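Local coordinates for Slr1951 protein (Synechocystis sp., PDB 3HX1) that probably recognises phosphothreonine-containing peptides through an FHA domain, although its biological function has not been established, at residues 31-34 against 39-42; 68-73 against 82-87; 92-95 against 99-102. One frame throughout, in Å; residues are numbered along the deposited sequence.

Contact 1 (31-34 against 39-42)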
loop_
_atom_site.group_PDB
_atom_site.type_symbol
_atom_site.label_atom_id
_atom_site.label_comp_id
_atom_site.label_asym_id
_atom_site.label_seq_id
_atom_site.Cartn_x
_atom_site.Cartn_y
_atom_site.Cartn_z
ATOM N N PHE A 31 -3.953 -9.777 -6.350
ATOM C CA PHE A 31 -3.175 -9.806 -5.123
ATOM C C PHE A 31 -1.855 -9.076 -5.375
ATOM O O PHE A 31 -1.250 -9.214 -6.437
ATOM C CB PHE A 31 -2.916 -11.265 -4.742
ATOM C CG PHE A 31 -2.183 -11.445 -3.446
ATOM C CD1 PHE A 31 -2.869 -11.493 -2.238
ATOM C CD2 PHE A 31 -0.804 -11.596 -3.438
ATOM C CE1 PHE A 31 -2.189 -11.693 -1.040
ATOM C CE2 PHE A 31 -0.115 -11.795 -2.246
ATOM C CZ PHE A 31 -0.810 -11.844 -1.044
ATOM N N TYR A 32 -1.420 -8.287 -4.400
ATOM C CA TYR A 32 -0.174 -7.546 -4.521
ATOM C C TYR A 32 0.528 -7.499 -3.179
ATOM O O TYR A 32 -0.080 -7.120 -2.182
ATOM C CB TYR A 32 -0.439 -6.104 -4.944
ATOM C CG TYR A 32 -0.744 -5.870 -6.401
ATOM C CD1 TYR A 32 0.236 -6.039 -7.381
ATOM C CD2 TYR A 32 -1.995 -5.398 -6.798
ATOM C CE1 TYR A 32 -0.021 -5.728 -8.720
ATOM C CE2 TYR A 32 -2.264 -5.084 -8.130
ATOM C CZ TYR A 32 -1.276 -5.252 -9.088
ATOM O OH TYR A 32 -1.547 -4.923 -10.401
ATOM N N THR A 33 1.796 -7.890 -3.134
ATOM C CA THR A 33 2.537 -7.790 -1.883
ATOM C C THR A 33 3.212 -6.436 -1.984
ATOM O O THR A 33 3.498 -5.961 -3.084
ATOM C CB THR A 33 3.618 -8.877 -1.722
ATOM O OG1 THR A 33 4.469 -8.885 -2.875
ATOM C CG2 THR A 33 2.977 -10.240 -1.540
ATOM N N ILE A 34 3.461 -5.810 -0.846
ATOM C CA ILE A 34 4.073 -4.495 -0.837
ATOM C C ILE A 34 5.196 -4.455 0.175
ATOM O O ILE A 34 5.060 -4.986 1.282
ATOM C CB ILE A 34 3.035 -3.437 -0.452
ATOM C CG1 ILE A 34 1.894 -3.436 -1.469
ATOM C CG2 ILE A 34 3.686 -2.077 -0.367
ATOM C CD1 ILE A 34 0.735 -2.560 -1.067
ATOM N N ARG A 39 11.507 -8.581 -3.715
ATOM C CA ARG A 39 10.504 -9.661 -3.726
ATOM C C ARG A 39 9.089 -9.112 -3.908
ATOM O O ARG A 39 8.279 -9.683 -4.639
ATOM C CB ARG A 39 10.537 -10.454 -2.410
ATOM C CG ARG A 39 11.433 -11.685 -2.373
ATOM C CD ARG A 39 11.260 -12.419 -1.040
ATOM N NE ARG A 39 11.583 -11.557 0.102
ATOM C CZ ARG A 39 11.070 -11.694 1.326
ATOM N NH1 ARG A 39 10.197 -12.660 1.586
ATOM N NH2 ARG A 39 11.432 -10.862 2.297
ATOM N N ALA A 40 8.801 -8.012 -3.220
ATOM C CA ALA A 40 7.493 -7.360 -3.262
ATOM C C ALA A 40 7.061 -6.950 -4.665
ATOM O O ALA A 40 7.869 -6.466 -5.454
ATOM C CB ALA A 40 7.499 -6.119 -2.337
ATOM N N ASP A 41 5.778 -7.132 -4.962
ATOM C CA ASP A 41 5.230 -6.761 -6.261
ATOM C C ASP A 41 5.329 -5.249 -6.456
ATOM O O ASP A 41 5.673 -4.779 -7.537
ATOM C CB ASP A 41 3.773 -7.199 -6.353
ATOM C CG ASP A 41 3.605 -8.697 -6.148
ATOM O OD1 ASP A 41 4.068 -9.479 -7.015
ATOM O OD2 ASP A 41 3.016 -9.098 -5.116
ATOM N N ILE A 42 5.034 -4.490 -5.404
ATOM C CA ILE A 42 5.098 -3.031 -5.466
ATOM C C ILE A 42 6.148 -2.561 -4.472
ATOM O O ILE A 42 5.936 -2.628 -3.270
ATOM C CB ILE A 42 3.742 -2.413 -5.106
ATOM C CG1 ILE A 42 2.686 -2.876 -6.119
ATOM C CG2 ILE A 42 3.851 -0.901 -5.085
ATOM C CD1 ILE A 42 1.272 -2.511 -5.757
#

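Contact 2 (68-73 against 82-87)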
loop_
_atom_site.group_PDB
_atom_site.type_symbol
_atom_site.label_atom_id
_atom_site.label_comp_id
_atom_site.label_asym_id
_atom_site.label_seq_id
_atom_site.Cartn_x
_atom_site.Cartn_y
_atom_site.Cartn_z
ATOM N N TYR A 68 -9.894 -2.705 -3.551
ATOM C CA TYR A 68 -8.884 -3.500 -2.863
ATOM C C TYR A 68 -8.928 -3.341 -1.355
ATOM O O TYR A 68 -9.294 -2.287 -0.839
ATOM C CB TYR A 68 -7.486 -3.076 -3.333
ATOM C CG TYR A 68 -7.134 -3.480 -4.741
ATOM C CD1 TYR A 68 -6.416 -4.647 -4.990
ATOM C CD2 TYR A 68 -7.546 -2.716 -5.823
ATOM C CE1 TYR A 68 -6.119 -5.045 -6.273
ATOM C CE2 TYR A 68 -7.257 -3.109 -7.120
ATOM C CZ TYR A 68 -6.541 -4.274 -7.336
ATOM O OH TYR A 68 -6.244 -4.657 -8.623
ATOM N N ARG A 69 -8.536 -4.395 -0.655
ATOM C CA ARG A 69 -8.471 -4.378 0.793
ATOM C C ARG A 69 -6.991 -4.535 1.099
ATOM O O ARG A 69 -6.298 -5.302 0.421
ATOM C CB ARG A 69 -9.252 -5.556 1.371
ATOM C CG ARG A 69 -8.915 -5.872 2.816
ATOM C CD ARG A 69 -9.871 -6.901 3.414
ATOM N NE ARG A 69 -11.198 -6.332 3.633
ATOM C CZ ARG A 69 -12.088 -6.811 4.499
ATOM N NH1 ARG A 69 -11.800 -7.876 5.235
ATOM N NH2 ARG A 69 -13.265 -6.213 4.636
ATOM N N ILE A 70 -6.496 -3.802 2.092
ATOM C CA ILE A 70 -5.084 -3.889 2.455
ATOM C C ILE A 70 -4.944 -4.499 3.848
ATOM O O ILE A 70 -5.588 -4.062 4.794
ATOM C CB ILE A 70 -4.392 -2.492 2.432
ATOM C CG1 ILE A 70 -2.954 -2.630 2.946
ATOM C CG2 ILE A 70 -5.182 -1.488 3.280
ATOM C CD1 ILE A 70 -2.120 -1.373 2.865
ATOM N N ILE A 71 -4.106 -5.520 3.962
ATOM C CA ILE A 71 -3.896 -6.192 5.226
ATOM C C ILE A 71 -2.448 -5.972 5.634
ATOM O O ILE A 71 -1.561 -5.999 4.793
ATOM C CB ILE A 71 -4.176 -7.708 5.088
ATOM C CG1 ILE A 71 -5.635 -7.937 4.682
ATOM C CG2 ILE A 71 -3.899 -8.424 6.392
ATOM C CD1 ILE A 71 -5.855 -8.093 3.207
ATOM N N ASP A 72 -2.209 -5.741 6.921
ATOM C CA ASP A 72 -0.857 -5.523 7.407
ATOM C C ASP A 72 -0.132 -6.851 7.543
ATOM O O ASP A 72 -0.750 -7.870 7.854
ATOM C CB ASP A 72 -0.883 -4.804 8.763
ATOM C CG ASP A 72 0.512 -4.572 9.334
ATOM O OD1 ASP A 72 1.334 -3.876 8.693
ATOM O OD2 ASP A 72 0.789 -5.092 10.436
ATOM N N GLY A 73 1.177 -6.824 7.292
ATOM C CA GLY A 73 2.007 -8.020 7.394
ATOM C C GLY A 73 2.277 -8.724 6.077
ATOM O O GLY A 73 1.597 -8.463 5.081
ATOM N N ASN A 82 5.804 -0.835 12.540
ATOM C CA ASN A 82 4.938 0.262 12.140
ATOM C C ASN A 82 4.007 -0.384 11.126
ATOM O O ASN A 82 4.449 -0.840 10.075
ATOM C CB ASN A 82 5.750 1.366 11.486
ATOM N N GLY A 83 2.726 -0.454 11.446
ATOM C CA GLY A 83 1.801 -1.080 10.524
ATOM C C GLY A 83 1.302 -0.120 9.470
ATOM O O GLY A 83 2.081 0.519 8.761
ATOM N N LEU A 84 -0.014 -0.027 9.367
ATOM C CA LEU A 84 -0.638 0.851 8.405
ATOM C C LEU A 84 -1.385 1.902 9.207
ATOM O O LEU A 84 -2.314 1.585 9.953
ATOM C CB LEU A 84 -1.606 0.052 7.534
ATOM C CG LEU A 84 -1.022 -1.257 6.992
ATOM C CD1 LEU A 84 -2.059 -1.982 6.152
ATOM C CD2 LEU A 84 0.216 -0.950 6.162
HETATM N N MSE A 85 -0.968 3.153 9.069
HETATM C CA MSE A 85 -1.615 4.232 9.795
HETATM C C MSE A 85 -2.480 5.056 8.862
HETATM O O MSE A 85 -2.001 5.624 7.886
HETATM C CB MSE A 85 -0.568 5.119 10.447
HETATM C CG MSE A 85 -1.135 6.137 11.401
HETATM SE SE MSE A 85 0.315 6.872 12.432
HETATM C CE MSE A 85 0.987 8.164 11.146
ATOM N N ILE A 86 -3.769 5.101 9.158
ATOM C CA ILE A 86 -4.695 5.863 8.344
ATOM C C ILE A 86 -5.356 6.891 9.246
ATOM O O ILE A 86 -5.994 6.542 10.244
ATOM C CB ILE A 86 -5.740 4.936 7.708
ATOM C CG1 ILE A 86 -5.020 3.928 6.800
ATOM C CG2 ILE A 86 -6.762 5.754 6.940
ATOM C CD1 ILE A 86 -5.924 3.002 6.033
ATOM N N ASN A 87 -5.171 8.161 8.908
ATOM C CA ASN A 87 -5.728 9.244 9.697
ATOM C C ASN A 87 -5.258 9.132 11.147
ATOM O O ASN A 87 -6.058 9.194 12.080
ATOM C CB ASN A 87 -7.249 9.214 9.621
ATOM C CG ASN A 87 -7.749 9.173 8.195
ATOM O OD1 ASN A 87 -8.951 9.214 7.941
ATOM N ND2 ASN A 87 -6.823 9.084 7.253
#

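Contact 3 (92-95 against 99-102)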
loop_
_atom_site.group_PDB
_atom_site.type_symbol
_atom_site.label_atom_id
_atom_site.label_comp_id
_atom_site.label_asym_id
_atom_site.label_seq_id
_atom_site.Cartn_x
_atom_site.Cartn_y
_atom_site.Cartn_z
ATOM N N GLN A 92 -5.404 -2.966 10.956
ATOM C CA GLN A 92 -4.918 -4.266 10.525
ATOM C C GLN A 92 -5.214 -4.411 9.050
ATOM O O GLN A 92 -4.333 -4.714 8.249
ATOM C CB GLN A 92 -5.628 -5.375 11.293
ATOM C CG GLN A 92 -5.397 -5.318 12.771
ATOM C CD GLN A 92 -3.935 -5.270 13.087
ATOM O OE1 GLN A 92 -3.173 -6.141 12.663
ATOM N NE2 GLN A 92 -3.522 -4.248 13.830
ATOM N N GLU A 93 -6.479 -4.207 8.711
ATOM C CA GLU A 93 -6.941 -4.275 7.338
ATOM C C GLU A 93 -7.897 -3.123 7.101
ATOM O O GLU A 93 -8.500 -2.602 8.036
ATOM C CB GLU A 93 -7.610 -5.621 7.046
ATOM C CG GLU A 93 -8.645 -6.079 8.046
ATOM C CD GLU A 93 -9.128 -7.492 7.756
ATOM O OE1 GLU A 93 -9.764 -7.695 6.698
ATOM O OE2 GLU A 93 -8.866 -8.400 8.580
ATOM N N HIS A 94 -8.042 -2.728 5.846
ATOM C CA HIS A 94 -8.885 -1.593 5.516
ATOM C C HIS A 94 -9.310 -1.674 4.060
ATOM O O HIS A 94 -8.483 -1.943 3.183
ATOM C CB HIS A 94 -8.075 -0.316 5.758
ATOM C CG HIS A 94 -8.791 0.955 5.416
ATOM N ND1 HIS A 94 -9.650 1.589 6.292
ATOM C CD2 HIS A 94 -8.724 1.745 4.318
ATOM C CE1 HIS A 94 -10.075 2.715 5.748
ATOM N NE2 HIS A 94 -9.527 2.835 4.550
ATOM N N ILE A 95 -10.597 -1.468 3.802
ATOM C CA ILE A 95 -11.081 -1.482 2.428
ATOM C C ILE A 95 -10.770 -0.091 1.903
ATOM O O ILE A 95 -11.418 0.893 2.277
ATOM C CB ILE A 95 -12.595 -1.769 2.353
ATOM C CG1 ILE A 95 -12.858 -3.198 2.855
ATOM C CG2 ILE A 95 -13.092 -1.600 0.912
ATOM C CD1 ILE A 95 -14.269 -3.698 2.608
ATOM N N GLY A 99 -9.100 8.331 -2.160
ATOM C CA GLY A 99 -8.792 9.531 -1.409
ATOM C C GLY A 99 -8.064 9.196 -0.128
ATOM O O GLY A 99 -7.642 10.087 0.608
ATOM N N ASP A 100 -7.925 7.903 0.151
ATOM C CA ASP A 100 -7.236 7.452 1.360
ATOM C C ASP A 100 -5.720 7.565 1.262
ATOM O O ASP A 100 -5.135 7.341 0.203
ATOM C CB ASP A 100 -7.582 5.994 1.678
ATOM C CG ASP A 100 -8.965 5.835 2.258
ATOM O OD1 ASP A 100 -9.428 6.779 2.940
ATOM O OD2 ASP A 100 -9.573 4.762 2.047
ATOM N N GLU A 101 -5.091 7.915 2.376
ATOM C CA GLU A 101 -3.642 8.019 2.431
ATOM C C GLU A 101 -3.147 7.078 3.515
ATOM O O GLU A 101 -3.300 7.360 4.703
ATOM C CB GLU A 101 -3.197 9.432 2.785
ATOM C CG GLU A 101 -1.691 9.525 2.994
ATOM C CD GLU A 101 -1.282 10.711 3.848
ATOM O OE1 GLU A 101 -1.800 10.833 4.982
ATOM O OE2 GLU A 101 -0.439 11.512 3.388
ATOM N N ILE A 102 -2.561 5.958 3.112
ATOM C CA ILE A 102 -2.057 5.017 4.091
ATOM C C ILE A 102 -0.615 5.347 4.443
ATOM O O ILE A 102 0.305 5.021 3.696
ATOM C CB ILE A 102 -2.129 3.568 3.586
ATOM C CG1 ILE A 102 -3.587 3.151 3.379
ATOM C CG2 ILE A 102 -1.487 2.642 4.598
ATOM C CD1 ILE A 102 -4.012 3.106 1.941
#

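Contact 1 (31-34 against 39-42)
T33 keeps OG1 between its backbone N and carbonyl carbon (chi1 53°), while D41 carries its carboxylate beside its own backbone N (chi1 -58°); together these turns set the two side chains crosswise, close enough to close a compact set of hydrogen bonds. D41 OD2 accepts twice. The backbone T33 N-H reaches its anti lone pair almost straight, with N and OD2 2.6 Å apart and 169° at the hydrogen, whereas T33 OG1 donates from well above the carboxylate plane, 2.7 Å from OD2. The hydroxyl is also an acceptor, lying 3.0 Å from the backbone N of D41, which fixes its rotation. The next residue continues on the main chain: I42 N bonds to T33 O at 3.1 Å, and I34 CA lies 3.6 Å from I42 O in a CA-H...O contact. Apolar groups line one flank. The CD1 methyl of I42 rests over one face of the Y32 ring, 4.0 Å from Y32 CG. D41 CB meets the ring edge in its plane, 3.9 Å from Y32 CD1. Y32 OH is held by the backbone N atoms of T28 and E29. L14, I16 and L27 from the other sheet pack on I42, so I42 is buried between the sheets. The I34-I42 bridge places the short strand 42-43 parallel to strand 31-35 at the border of the mixed sheet. This return of the chain closes the loop after strand 31-35, which in FHA domains generally belongs to the phosphopeptide-binding end of the beta sandwich.

Contact 2 (68-73 against 82-87)
Strand 68-72 and strand 84-86 face each other from the two sheets of the FHA beta sandwich, with segment axes 8.9 Å apart at closest approach and N-to-C directions 129° apart. The backbones draw nearest at one end, where the CA atoms of D72 and G83 are 6.0 Å apart, then diverge; no hydrogen bond crosses, and the contact is made by packing. I70 and L84 reach toward each other tip to tip. I70 extends its CG1 branch trans to the backbone N (chi1 175°), directing CD1 at the CD1 methyl of L84. The 3.3 Å between these two methyls is tighter than usual for such carbons, and the exact value is doubtful. I102 supports L84 from the neighbouring strand, and L56 lies against I70. Closer to the loops, L84 CD1 also lies against the backbone of strand 68-72, 3.8 Å from D72 N, and L84 CG sits 4.0 Å from D72 CB. G83 gives its carbonyl O to H53 NE2, tying G83 to what is probably the conserved histidine of FHA domains. The carboxylate of D72 lies over the glycine, its OD1 3.4 Å from G83 CA.

Contact 3 (92-95 against 99-102)
One polar bond carries the contact: H94 NE2 donates to D100 OD2 at 3.2 Å, with 159° at the hydrogen. The imidazole puts its edge forward, the acceptor lying in the ring plane. From the other end the approach is less regular, because NE2 stands well above the carboxylate plane of D100, the two flat groups being turned 63° against each other. The side chains come from opposite directions; H94 holds CG anti to its backbone N (chi1 178°), which carries the ring across to D100, just before strand 101-103. The same OD2 has its strongest partner in the backbone N of Q97, so the carboxylate is gripped both from the connecting turn and from the histidine. Its negative charge would probably favour a protonated ring. The amide side chain of Q97 also bonds to I95 O, tying the turn to the end of strand 93-95.

In backbone terms the segments belong to different sheets of the FHA beta sandwich. The CA atoms of H94 and I102 are 9.6 Å apart and those of I95 and D100 9.8 Å, and each segment pairs with its own neighbours: H94 with I70 on one side, D100 with Y112 and I102 with V110 on the other. The chain thus passes between the layers in a few residues, at the border strand 93-95 of the mixed sheet.

Apolar packing involves the histidine's side of the contact: I70 and I86 touch H94, and the buried I102 packs its side chain onto I86 as well.

In the fold
Contacts 2 and 3 are neighbours, their centres about 6 Å apart, and both span the two sheets of the sandwich. Strands 68-72 and 93-95 join them: R69 NH1 forms a salt bridge with E93 OE1, and D72 N lies 2.7 Å from Q92 O, a probable hydrogen bond. Contact 1 lies at the far border of the same mixed sheet, its centre about 14 Å from contact 2 and 16 Å from contact 3; it touches contact 2 where Y32 CE2 packs 4.0 Å from Y68 OH. By analogy with other FHA domains, a phosphopeptide would probably meet the loops that contacts 1 and 2 help to frame, near R51 and N82; no ligand position is established here.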